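Local coordinates for protein glutathione S-transferase (Ceriporiopsis subvermispora, PDB 6J3E) that binds glutathione and, as a serine-type glutathione S-transferase of a white-rot fungus, probably catalyses its transfer to electrophilic substrates, at residues A[230-233]-A[234-237]; A[119-122]-A[123-127]; A[106-109]-A[110-114]; A[142-145]-A[146-150]. All blocks are in the same frame, centred on the assembly; numbering follows the deposited sequence.

Contact 1 (A[230-233]-A[234-237]); sequences KDFE and TWDD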
loop_
_atom_site.group_PDB
_atom_site.type_symbol
_atom_site.label_atom_id
_atom_site.label_comp_id
_atom_site.label_asym_id
_atom_site.label_seq_id
_atom_site.Cartn_x
_atom_site.Cartn_y
_atom_site.Cartn_z
ATOM N N LYS A 230 -26.664 -4.587 4.253
ATOM C CA LYS A 230 -27.430 -3.372 4.013
ATOM C C LYS A 230 -26.801 -2.182 4.731
ATOM O O LYS A 230 -26.859 -1.053 4.225
ATOM C CB LYS A 230 -28.906 -3.585 4.398
ATOM C CG LYS A 230 -29.798 -3.877 3.146
ATOM C CD LYS A 230 -29.581 -2.787 2.031
ATOM C CE LYS A 230 -30.693 -2.606 0.927
ATOM N NZ LYS A 230 -30.591 -3.430 -0.309
ATOM N N ASP A 231 -26.135 -2.427 5.862
ATOM C CA ASP A 231 -25.352 -1.381 6.513
ATOM C C ASP A 231 -24.113 -1.032 5.699
ATOM O O ASP A 231 -23.747 0.147 5.583
ATOM C CB ASP A 231 -24.946 -1.829 7.916
ATOM C CG ASP A 231 -24.023 -0.832 8.607
ATOM O OD1 ASP A 231 -24.408 0.354 8.768
ATOM O OD2 ASP A 231 -22.897 -1.238 8.995
ATOM N N PHE A 232 -23.456 -2.049 5.130
ATOM C CA PHE A 232 -22.237 -1.822 4.361
ATOM C C PHE A 232 -22.474 -0.840 3.229
ATOM O O PHE A 232 -21.593 -0.031 2.911
ATOM C CB PHE A 232 -21.708 -3.151 3.804
ATOM C CG PHE A 232 -20.287 -3.095 3.302
ATOM C CD1 PHE A 232 -19.987 -2.559 2.063
ATOM C CD2 PHE A 232 -19.247 -3.614 4.059
ATOM C CE1 PHE A 232 -18.691 -2.521 1.603
ATOM C CE2 PHE A 232 -17.940 -3.594 3.586
ATOM C CZ PHE A 232 -17.668 -3.042 2.363
ATOM N N GLU A 233 -23.643 -0.897 2.590
ATOM C CA GLU A 233 -23.795 -0.019 1.439
ATOM C C GLU A 233 -24.107 1.420 1.821
ATOM O O GLU A 233 -24.216 2.262 0.923
ATOM C CB GLU A 233 -24.849 -0.537 0.450
ATOM C CG GLU A 233 -25.886 -1.526 0.926
ATOM C CD GLU A 233 -26.749 -2.000 -0.221
ATOM O OE1 GLU A 233 -26.212 -2.610 -1.177
ATOM O OE2 GLU A 233 -27.957 -1.697 -0.201
ATOM N N THR A 234 -24.239 1.738 3.109
ATOM C CA THR A 234 -24.321 3.135 3.512
ATOM C C THR A 234 -22.961 3.730 3.836
ATOM O O THR A 234 -22.869 4.939 4.067
ATOM C CB THR A 234 -25.214 3.302 4.735
ATOM O OG1 THR A 234 -24.449 3.011 5.915
ATOM C CG2 THR A 234 -26.417 2.374 4.651
ATOM N N TRP A 235 -21.914 2.915 3.889
ATOM C CA TRP A 235 -20.613 3.429 4.288
ATOM C C TRP A 235 -20.098 4.435 3.268
ATOM O O TRP A 235 -20.266 4.259 2.054
ATOM C CB TRP A 235 -19.602 2.297 4.423
ATOM C CG TRP A 235 -19.865 1.340 5.510
ATOM C CD1 TRP A 235 -20.914 1.336 6.385
ATOM C CD2 TRP A 235 -19.051 0.221 5.853
ATOM N NE1 TRP A 235 -20.801 0.278 7.248
ATOM C CE2 TRP A 235 -19.663 -0.421 6.942
ATOM C CE3 TRP A 235 -17.858 -0.309 5.334
ATOM C CZ2 TRP A 235 -19.121 -1.562 7.533
ATOM C CZ3 TRP A 235 -17.318 -1.443 5.922
ATOM C CH2 TRP A 235 -17.953 -2.061 7.005
ATOM N N ASP A 236 -19.431 5.474 3.772
ATOM C CA ASP A 236 -18.763 6.460 2.927
ATOM C C ASP A 236 -19.712 6.988 1.864
ATOM O O ASP A 236 -19.421 6.948 0.665
ATOM C CB ASP A 236 -17.507 5.871 2.283
ATOM C CG ASP A 236 -16.491 5.408 3.307
ATOM O OD1 ASP A 236 -15.966 6.269 4.055
ATOM O OD2 ASP A 236 -16.215 4.181 3.356
ATOM N N ASP A 237 -20.880 7.454 2.318
ATOM C CA ASP A 237 -21.874 8.038 1.424
ATOM C C ASP A 237 -22.196 7.068 0.292
ATOM O O ASP A 237 -22.350 7.452 -0.868
ATOM C CB ASP A 237 -21.387 9.395 0.896
ATOM C CG ASP A 237 -22.495 10.213 0.254
ATOM O OD1 ASP A 237 -23.346 10.756 0.997
ATOM O OD2 ASP A 237 -22.495 10.336 -0.993
#

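Contact 2 (A[119-122]-A[123-127]); sequences FSEA and IVRAL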
loop_
_atom_site.group_PDB
_atom_site.type_symbol
_atom_site.label_atom_id
_atom_site.label_comp_id
_atom_site.label_asym_id
_atom_site.label_seq_id
_atom_site.Cartn_x
_atom_site.Cartn_y
_atom_site.Cartn_z
ATOM N N PHE A 119 -3.863 -2.592 -0.132
ATOM C CA PHE A 119 -5.200 -3.146 -0.024
ATOM C C PHE A 119 -5.207 -4.390 0.855
ATOM O O PHE A 119 -6.101 -4.564 1.691
ATOM C CB PHE A 119 -5.730 -3.457 -1.426
ATOM C CG PHE A 119 -7.110 -4.040 -1.432
ATOM C CD1 PHE A 119 -7.302 -5.405 -1.299
ATOM C CD2 PHE A 119 -8.222 -3.223 -1.548
ATOM C CE1 PHE A 119 -8.583 -5.947 -1.292
ATOM C CE2 PHE A 119 -9.499 -3.746 -1.542
ATOM C CZ PHE A 119 -9.684 -5.111 -1.420
ATOM N N SER A 120 -4.235 -5.286 0.659
ATOM C CA SER A 120 -4.169 -6.482 1.492
ATOM C C SER A 120 -3.969 -6.109 2.948
ATOM O O SER A 120 -4.603 -6.681 3.839
ATOM C CB SER A 120 -3.043 -7.406 1.017
ATOM O OG SER A 120 -3.412 -8.117 -0.157
ATOM N N GLU A 121 -3.090 -5.149 3.213
ATOM C CA GLU A 121 -2.891 -4.713 4.586
ATOM C C GLU A 121 -4.143 -4.060 5.153
ATOM O O GLU A 121 -4.496 -4.308 6.305
ATOM C CB GLU A 121 -1.708 -3.753 4.674
ATOM C CG GLU A 121 -0.390 -4.478 4.795
ATOM C CD GLU A 121 -0.472 -5.645 5.761
ATOM O OE1 GLU A 121 -0.761 -5.407 6.955
ATOM O OE2 GLU A 121 -0.256 -6.794 5.317
ATOM N N ALA A 122 -4.833 -3.229 4.365
ATOM C CA ALA A 122 -5.954 -2.477 4.924
ATOM C C ALA A 122 -7.248 -3.286 5.000
ATOM O O ALA A 122 -8.037 -3.083 5.927
ATOM C CB ALA A 122 -6.207 -1.204 4.119
ATOM N N ILE A 123 -7.500 -4.184 4.052
ATOM C CA ILE A 123 -8.805 -4.829 3.896
ATOM C C ILE A 123 -8.742 -6.307 4.255
ATOM O O ILE A 123 -9.444 -6.767 5.159
ATOM C CB ILE A 123 -9.352 -4.633 2.464
ATOM C CG1 ILE A 123 -9.508 -3.146 2.128
ATOM C CG2 ILE A 123 -10.643 -5.375 2.271
ATOM C CD1 ILE A 123 -10.031 -2.317 3.279
ATOM N N VAL A 124 -7.892 -7.065 3.563
ATOM C CA VAL A 124 -8.056 -8.513 3.480
ATOM C C VAL A 124 -7.988 -9.147 4.854
ATOM O O VAL A 124 -8.801 -10.021 5.186
ATOM C CB VAL A 124 -7.010 -9.115 2.527
ATOM C CG1 VAL A 124 -6.932 -10.633 2.701
ATOM C CG2 VAL A 124 -7.352 -8.770 1.097
ATOM N N ARG A 125 -7.034 -8.719 5.685
ATOM C CA ARG A 125 -6.934 -9.308 7.015
ATOM C C ARG A 125 -8.038 -8.826 7.945
ATOM O O ARG A 125 -8.373 -9.532 8.900
ATOM C CB ARG A 125 -5.574 -9.012 7.625
ATOM C CG ARG A 125 -4.469 -9.046 6.612
ATOM C CD ARG A 125 -3.351 -8.130 7.040
ATOM N NE ARG A 125 -2.749 -8.574 8.294
ATOM C CZ ARG A 125 -1.926 -7.828 9.017
ATOM N NH1 ARG A 125 -1.413 -8.292 10.153
ATOM N NH2 ARG A 125 -1.627 -6.595 8.611
ATOM N N ALA A 126 -8.613 -7.647 7.688
ATOM C CA ALA A 126 -9.755 -7.194 8.477
ATOM C C ALA A 126 -10.997 -8.019 8.165
ATOM O O ALA A 126 -11.785 -8.320 9.064
ATOM C CB ALA A 126 -10.019 -5.708 8.224
ATOM N N LEU A 127 -11.177 -8.414 6.900
ATOM C CA LEU A 127 -12.346 -9.209 6.551
ATOM C C LEU A 127 -12.295 -10.598 7.165
ATOM O O LEU A 127 -13.334 -11.115 7.593
ATOM C CB LEU A 127 -12.486 -9.325 5.042
ATOM C CG LEU A 127 -12.722 -8.008 4.329
ATOM C CD1 LEU A 127 -12.855 -8.251 2.834
ATOM C CD2 LEU A 127 -13.977 -7.409 4.837
#

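Contact 3 (A[106-109]-A[110-114]); sequences PETD and ALHAA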
loop_
_atom_site.group_PDB
_atom_site.type_symbol
_atom_site.label_atom_id
_atom_site.label_comp_id
_atom_site.label_asym_id
_atom_site.label_seq_id
_atom_site.Cartn_x
_atom_site.Cartn_y
_atom_site.Cartn_z
ATOM N N PRO A 106 0.711 0.967 -18.361
ATOM C CA PRO A 106 2.097 0.672 -17.947
ATOM C C PRO A 106 2.685 1.650 -16.943
ATOM O O PRO A 106 3.457 1.228 -16.075
ATOM C CB PRO A 106 2.867 0.704 -19.277
ATOM C CG PRO A 106 1.863 0.320 -20.277
ATOM C CD PRO A 106 0.544 0.891 -19.819
ATOM N N GLU A 107 2.368 2.945 -17.049
ATOM C CA GLU A 107 2.900 3.905 -16.093
ATOM C C GLU A 107 2.372 3.667 -14.685
ATOM O O GLU A 107 2.943 4.203 -13.729
ATOM C CB GLU A 107 2.563 5.332 -16.521
ATOM C CG GLU A 107 3.432 5.876 -17.626
ATOM C CD GLU A 107 3.247 7.378 -17.849
ATOM O OE1 GLU A 107 2.625 8.051 -16.993
ATOM O OE2 GLU A 107 3.736 7.882 -18.885
ATOM N N THR A 108 1.308 2.871 -14.535
ATOM C CA THR A 108 0.687 2.584 -13.244
ATOM C C THR A 108 1.033 1.207 -12.699
ATOM O O THR A 108 0.473 0.806 -11.673
ATOM C CB THR A 108 -0.835 2.695 -13.342
ATOM O OG1 THR A 108 -1.341 1.636 -14.173
ATOM C CG2 THR A 108 -1.240 4.051 -13.920
ATOM N N ASP A 109 1.941 0.479 -13.347
ATOM C CA ASP A 109 2.097 -0.937 -13.028
ATOM C C ASP A 109 2.735 -1.131 -11.661
ATOM O O ASP A 109 2.264 -1.948 -10.855
ATOM C CB ASP A 109 2.921 -1.629 -14.099
ATOM C CG ASP A 109 3.111 -3.088 -13.811
ATOM O OD1 ASP A 109 3.987 -3.430 -12.989
ATOM O OD2 ASP A 109 2.372 -3.893 -14.400
ATOM N N ALA A 110 3.825 -0.406 -11.386
ATOM C CA ALA A 110 4.439 -0.491 -10.067
ATOM C C ALA A 110 3.511 0.071 -8.988
ATOM O O ALA A 110 3.410 -0.496 -7.897
ATOM C CB ALA A 110 5.791 0.213 -10.078
ATOM N N LEU A 111 2.794 1.151 -9.287
ATOM C CA LEU A 111 1.840 1.696 -8.329
ATOM C C LEU A 111 0.710 0.719 -8.045
ATOM O O LEU A 111 0.234 0.633 -6.901
ATOM C CB LEU A 111 1.278 3.016 -8.840
ATOM C CG LEU A 111 2.224 4.179 -8.595
ATOM C CD1 LEU A 111 1.758 5.424 -9.351
ATOM C CD2 LEU A 111 2.282 4.454 -7.115
ATOM N N HIS A 112 0.264 -0.024 -9.068
ATOM C CA HIS A 112 -0.734 -1.073 -8.846
ATOM C C HIS A 112 -0.202 -2.135 -7.900
ATOM O O HIS A 112 -0.894 -2.557 -6.963
ATOM C CB HIS A 112 -1.149 -1.716 -10.168
ATOM C CG HIS A 112 -2.420 -1.164 -10.742
ATOM N ND1 HIS A 112 -2.440 -0.110 -11.632
ATOM C CD2 HIS A 112 -3.713 -1.527 -10.557
ATOM C CE1 HIS A 112 -3.693 0.153 -11.967
ATOM N NE2 HIS A 112 -4.485 -0.695 -11.334
ATOM N N ALA A 113 1.026 -2.592 -8.138
ATOM C CA ALA A 113 1.596 -3.611 -7.263
ATOM C C ALA A 113 1.684 -3.102 -5.837
ATOM O O ALA A 113 1.463 -3.863 -4.885
ATOM C CB ALA A 113 2.976 -4.031 -7.757
ATOM N N ALA A 114 2.003 -1.813 -5.673
ATOM C CA ALA A 114 1.994 -1.229 -4.341
ATOM C C ALA A 114 0.571 -1.147 -3.803
ATOM O O ALA A 114 0.330 -1.394 -2.617
ATOM C CB ALA A 114 2.646 0.149 -4.366
HETATM O O HOH W 1 3.741 3.207 -11.530
#

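Contact 4 (A[142-145]-A[146-150]); sequences RSEE and FFRRT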
loop_
_atom_site.group_PDB
_atom_site.type_symbol
_atom_site.label_atom_id
_atom_site.label_comp_id
_atom_site.label_asym_id
_atom_site.label_seq_id
_atom_site.Cartn_x
_atom_site.Cartn_y
_atom_site.Cartn_z
ATOM N N ARG A 142 -17.030 -31.374 0.409
ATOM C CA ARG A 142 -15.613 -31.717 0.263
ATOM C C ARG A 142 -14.714 -30.504 0.522
ATOM O O ARG A 142 -13.689 -30.614 1.211
ATOM C CB ARG A 142 -15.346 -32.305 -1.129
ATOM C CG ARG A 142 -16.088 -33.604 -1.470
ATOM C CD ARG A 142 -15.407 -34.343 -2.634
ATOM N NE ARG A 142 -13.974 -34.497 -2.374
ATOM C CZ ARG A 142 -13.006 -34.034 -3.155
ATOM N NH1 ARG A 142 -13.296 -33.409 -4.294
ATOM N NH2 ARG A 142 -11.744 -34.213 -2.794
ATOM N N SER A 143 -15.085 -29.334 -0.028
ATOM C CA SER A 143 -14.354 -28.097 0.255
ATOM C C SER A 143 -14.502 -27.676 1.710
ATOM O O SER A 143 -13.565 -27.104 2.280
ATOM C CB SER A 143 -14.835 -26.959 -0.649
ATOM O OG SER A 143 -14.300 -27.037 -1.967
ATOM N N GLU A 144 -15.666 -27.937 2.319
ATOM C CA GLU A 144 -15.885 -27.532 3.707
ATOM C C GLU A 144 -14.968 -28.296 4.654
ATOM O O GLU A 144 -14.381 -27.706 5.566
ATOM C CB GLU A 144 -17.349 -27.735 4.099
ATOM C CG GLU A 144 -17.747 -27.082 5.419
ATOM C CD GLU A 144 -17.297 -27.866 6.649
ATOM O OE1 GLU A 144 -17.159 -27.235 7.728
ATOM O OE2 GLU A 144 -17.090 -29.108 6.539
ATOM N N GLU A 145 -14.850 -29.615 4.473
ATOM C CA GLU A 145 -13.914 -30.381 5.293
ATOM C C GLU A 145 -12.509 -29.800 5.184
ATOM O O GLU A 145 -11.840 -29.546 6.198
ATOM C CB GLU A 145 -13.939 -31.859 4.871
ATOM C CG GLU A 145 -13.082 -32.812 5.735
ATOM C CD GLU A 145 -11.581 -32.784 5.397
ATOM O OE1 GLU A 145 -10.764 -32.875 6.341
ATOM O OE2 GLU A 145 -11.208 -32.675 4.203
ATOM N N PHE A 146 -12.065 -29.537 3.949
ATOM C CA PHE A 146 -10.730 -29.000 3.718
ATOM C C PHE A 146 -10.590 -27.581 4.272
ATOM O O PHE A 146 -9.589 -27.247 4.919
ATOM C CB PHE A 146 -10.436 -29.024 2.218
ATOM C CG PHE A 146 -9.065 -28.522 1.856
ATOM C CD1 PHE A 146 -8.820 -27.164 1.720
ATOM C CD2 PHE A 146 -8.021 -29.419 1.624
ATOM C CE1 PHE A 146 -7.558 -26.702 1.373
ATOM C CE2 PHE A 146 -6.755 -28.965 1.280
ATOM C CZ PHE A 146 -6.525 -27.599 1.140
ATOM N N PHE A 147 -11.564 -26.720 3.991
ATOM C CA PHE A 147 -11.446 -25.317 4.380
ATOM C C PHE A 147 -11.464 -25.163 5.896
ATOM O O PHE A 147 -10.616 -24.472 6.480
ATOM C CB PHE A 147 -12.579 -24.515 3.747
ATOM C CG PHE A 147 -12.403 -23.038 3.847
ATOM C CD1 PHE A 147 -11.761 -22.344 2.846
ATOM C CD2 PHE A 147 -12.894 -22.331 4.949
ATOM C CE1 PHE A 147 -11.590 -20.964 2.937
ATOM C CE2 PHE A 147 -12.731 -20.959 5.036
ATOM C CZ PHE A 147 -12.076 -20.278 4.022
ATOM N N ARG A 148 -12.423 -25.812 6.552
ATOM C CA ARG A 148 -12.521 -25.691 7.998
ATOM C C ARG A 148 -11.248 -26.191 8.683
ATOM O O ARG A 148 -10.715 -25.520 9.580
ATOM C CB ARG A 148 -13.755 -26.444 8.488
ATOM C CG ARG A 148 -13.898 -26.413 9.980
ATOM C CD ARG A 148 -15.035 -27.283 10.468
ATOM N NE ARG A 148 -16.349 -26.690 10.243
ATOM C CZ ARG A 148 -16.882 -25.764 11.042
ATOM N NH1 ARG A 148 -16.203 -25.308 12.102
ATOM N NH2 ARG A 148 -18.094 -25.289 10.785
ATOM N N ARG A 149 -10.723 -27.344 8.242
ATOM C CA ARG A 149 -9.579 -27.963 8.912
ATOM C C ARG A 149 -8.345 -27.082 8.815
ATOM O O ARG A 149 -7.679 -26.808 9.821
ATOM C CB ARG A 149 -9.282 -29.339 8.304
ATOM C CG ARG A 149 -8.181 -30.116 9.043
ATOM C CD ARG A 149 -7.289 -30.932 8.110
ATOM N NE ARG A 149 -8.016 -31.449 6.949
ATOM C CZ ARG A 149 -7.549 -31.397 5.704
ATOM N NH1 ARG A 149 -6.361 -30.842 5.482
ATOM N NH2 ARG A 149 -8.271 -31.871 4.685
ATOM N N THR A 150 -8.021 -26.642 7.595
ATOM C CA THR A 150 -6.818 -25.846 7.381
ATOM C C THR A 150 -6.937 -24.465 8.022
ATOM O O THR A 150 -5.983 -23.985 8.648
ATOM C CB THR A 150 -6.525 -25.728 5.879
ATOM O OG1 THR A 150 -7.632 -25.118 5.200
ATOM C CG2 THR A 150 -6.281 -27.090 5.270
#

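Contact 1 (A[230-233]-A[234-237])
The carbonyl oxygen of Asp-231 is gripped twice by Thr-234. The backbone N of Thr-234 lies 3.0 Å from Asp-231 O, well above the carbonyl plane. The hydroxyl OG1 of the same threonine donates to Asp-231 O in that plane, also at 3.0 Å. OG1 sits between the backbone N and the carbonyl carbon (chi1 83°), which turns it back to this oxygen. Meanwhile CG2 rests against Lys-230 O. Next in sequence, Trp-235 N donates to Phe-232 O at 3.1 Å and closes a type I beta turn from Phe-232 to Trp-235. The turn leads from helix 227-232 toward the last helix of the all-helical C-terminal domain.

The indole folds back over the first helix. Its NE1 donates to Asp-231 OD2 at 3.1 Å, reaching the oxygen from above the carboxylate plane. The five-membered ring takes Phe-232 CA over its face, 3.8 Å from the centroid. The six-membered ring meets the Phe-232 ring obliquely, with the planes at 32°. Arg-179 of helix 169-189 makes a cation-pi contact with the indole. A leucine in place of Trp-235 would probably leave Asp-231 OD2 without its N-H donor and take one aromatic neighbour from Phe-232. The indole thus joins both kinds of bonding: its N-H serves the carboxylate, while its carbon rings pack on Phe-232.

Contact 2 (A[119-122]-A[123-127])
The Phe-119 ring carries Ile-123 over one face, with CG1 3.7 Å above the plane and set toward the rim. This CH-pi contact spans one turn of the long helix 109-136, in the helical C-terminal domain of the glutathione transferase fold. The ring stands with CG anti to the backbone N (chi1 180°), which swings it along the helix toward Ile-123. Ile-123 CG2 adds a contact with Phe-119 CZ at 3.8 Å. Val-124 CG2 reaches Phe-119 CE1 obliquely at 3.9 Å.

The same side of the helix faces other helices of the domain. Trp-214 and Ile-211 of helix 206-222 meet Phe-119, and Ile-185 of helix 169-189 touches both Phe-119 and Ile-123. Glu-121 and Ala-122 instead pack on Phe-117 of the second subunit.

Ile-123 N donates to Phe-119 O at 2.8 Å. The next rung is poor: Val-124 N to Ser-120 O is a weak bond of 3.3 Å, where the helix widens into a pi-type turn at 120-122. Glu-121 and Arg-125 pair as a salt bridge, but their modelled ends are too close for the details to be trusted. The Arg-125 chain passes Ser-120 O, with CG 3.6 Å from that oxygen.

Contact 3 (A[106-109]-A[110-114])
The start of the long helix 109-136 is the setting here, with Thr-108 at the N-cap position. Its carbonyl oxygen receives two bonds from His-112, one turn on. The backbone N of His-112 lies 2.7 Å from Thr-108 O. The ring ND1 of His-112 donates to Thr-108 O at 3.1 Å, with the oxygen in the ring plane but the donor well above the carbonyl plane. ND1 also makes a weak bond of 3.3 Å to Thr-108 OG1. The threonine and histidine side chains run alongside each other. The stronger partner of Thr-108 OG1 is Pro-105 O. On the far side of the imidazole, NE2 has a weak hydrogen bond with Ala-207 N.

In the glutathione transferase fold this helix opens the C-terminal domain, after the linker from the thioredoxin-like domain. The Asp-109 carboxylate reaches back across that link, forming a salt bridge with Arg-91 of helix 86-96. A phenylalanine in place of His-112 would probably leave Thr-108 O with one donor fewer and Ala-207 N without its weak bond to NE2.

A water links the 3-10 segment to the helix. It donates to Glu-107 O at 2.5 Å and accepts from Leu-111 N at 3.2 Å. Leu-111 and Ala-110 also pack on Phe-115 and Phe-199 of the second subunit, respectively. Further along, Ala-113 N donates to Asp-109 O at 3.1 Å.

Contact 4 (A[142-145]-A[146-150])
Phe-146 N makes a weak bond to Arg-142 O at 3.4 Å. The Phe-146 ring leads away from the preceding turn toward Tyr-45 and Pro-46. Phe-147 N donates to Ser-143 O at 2.7 Å. Its ring, with CG anti to the backbone N (chi1 -168°), packs on Thr-135 and Asn-136 of helix 109-136 and meets Tyr-45 edge-to-face.

Arg-148 follows with a salt bridge to Glu-144, the two side chains running alongside each other. NE of Arg-148 donates to Glu-144 OE1 at 2.7 Å, nearly in line with the carboxylate C-O bond. Glu-144 OE1 also accepts from Asn-136 ND2. The other nitrogens have partners of their own: NH1 pairs with Glu-152 and NH2 with Glu-161. The group is therefore held from several directions, which should restrict its rotation.

Arg-149 grips Glu-145 side-on. NE and NH2 of Arg-149 each lie 3.2 Å from Glu-145 OE1, and NH2 is 3.1 Å from Glu-145 OE2. All three bonds meet syn sides of the carboxylate, and the two flat groups are only 29° apart. At Thr-150, OG1 and the backbone N both donate to Phe-146 O, from opposite faces of the carbonyl plane. These are i to i+4 salt bridges along helix 141-153, with Phe-147 buried against Tyr-45 and helix 109-136. The next residue, Arg-151, binds glutathione, so this helix borders the glutathione site.

In the fold
All four contacts are local. Contacts 3 and 2 follow each other on helix 109-136, with centres 19 Å apart, and both touch the second subunit. Contact 4 lies on the next helix, 141-153, its centre 35 Å from that of contact 3, on the opposite side of the chain's centre. Contact 1 lies away from the glutathione site; its nearest atoms are about 6 Å from those of contact 2, and helix 169-189 packs on both. Two contacts lie near residues of the glutathione site, which holds no glutathione in this chain. The Phe-147 side chain in contact 4 is about 3 Å from that of Arg-151, and in contact 2 the Phe-119 side chain is about 6 Å from that of Lys-26.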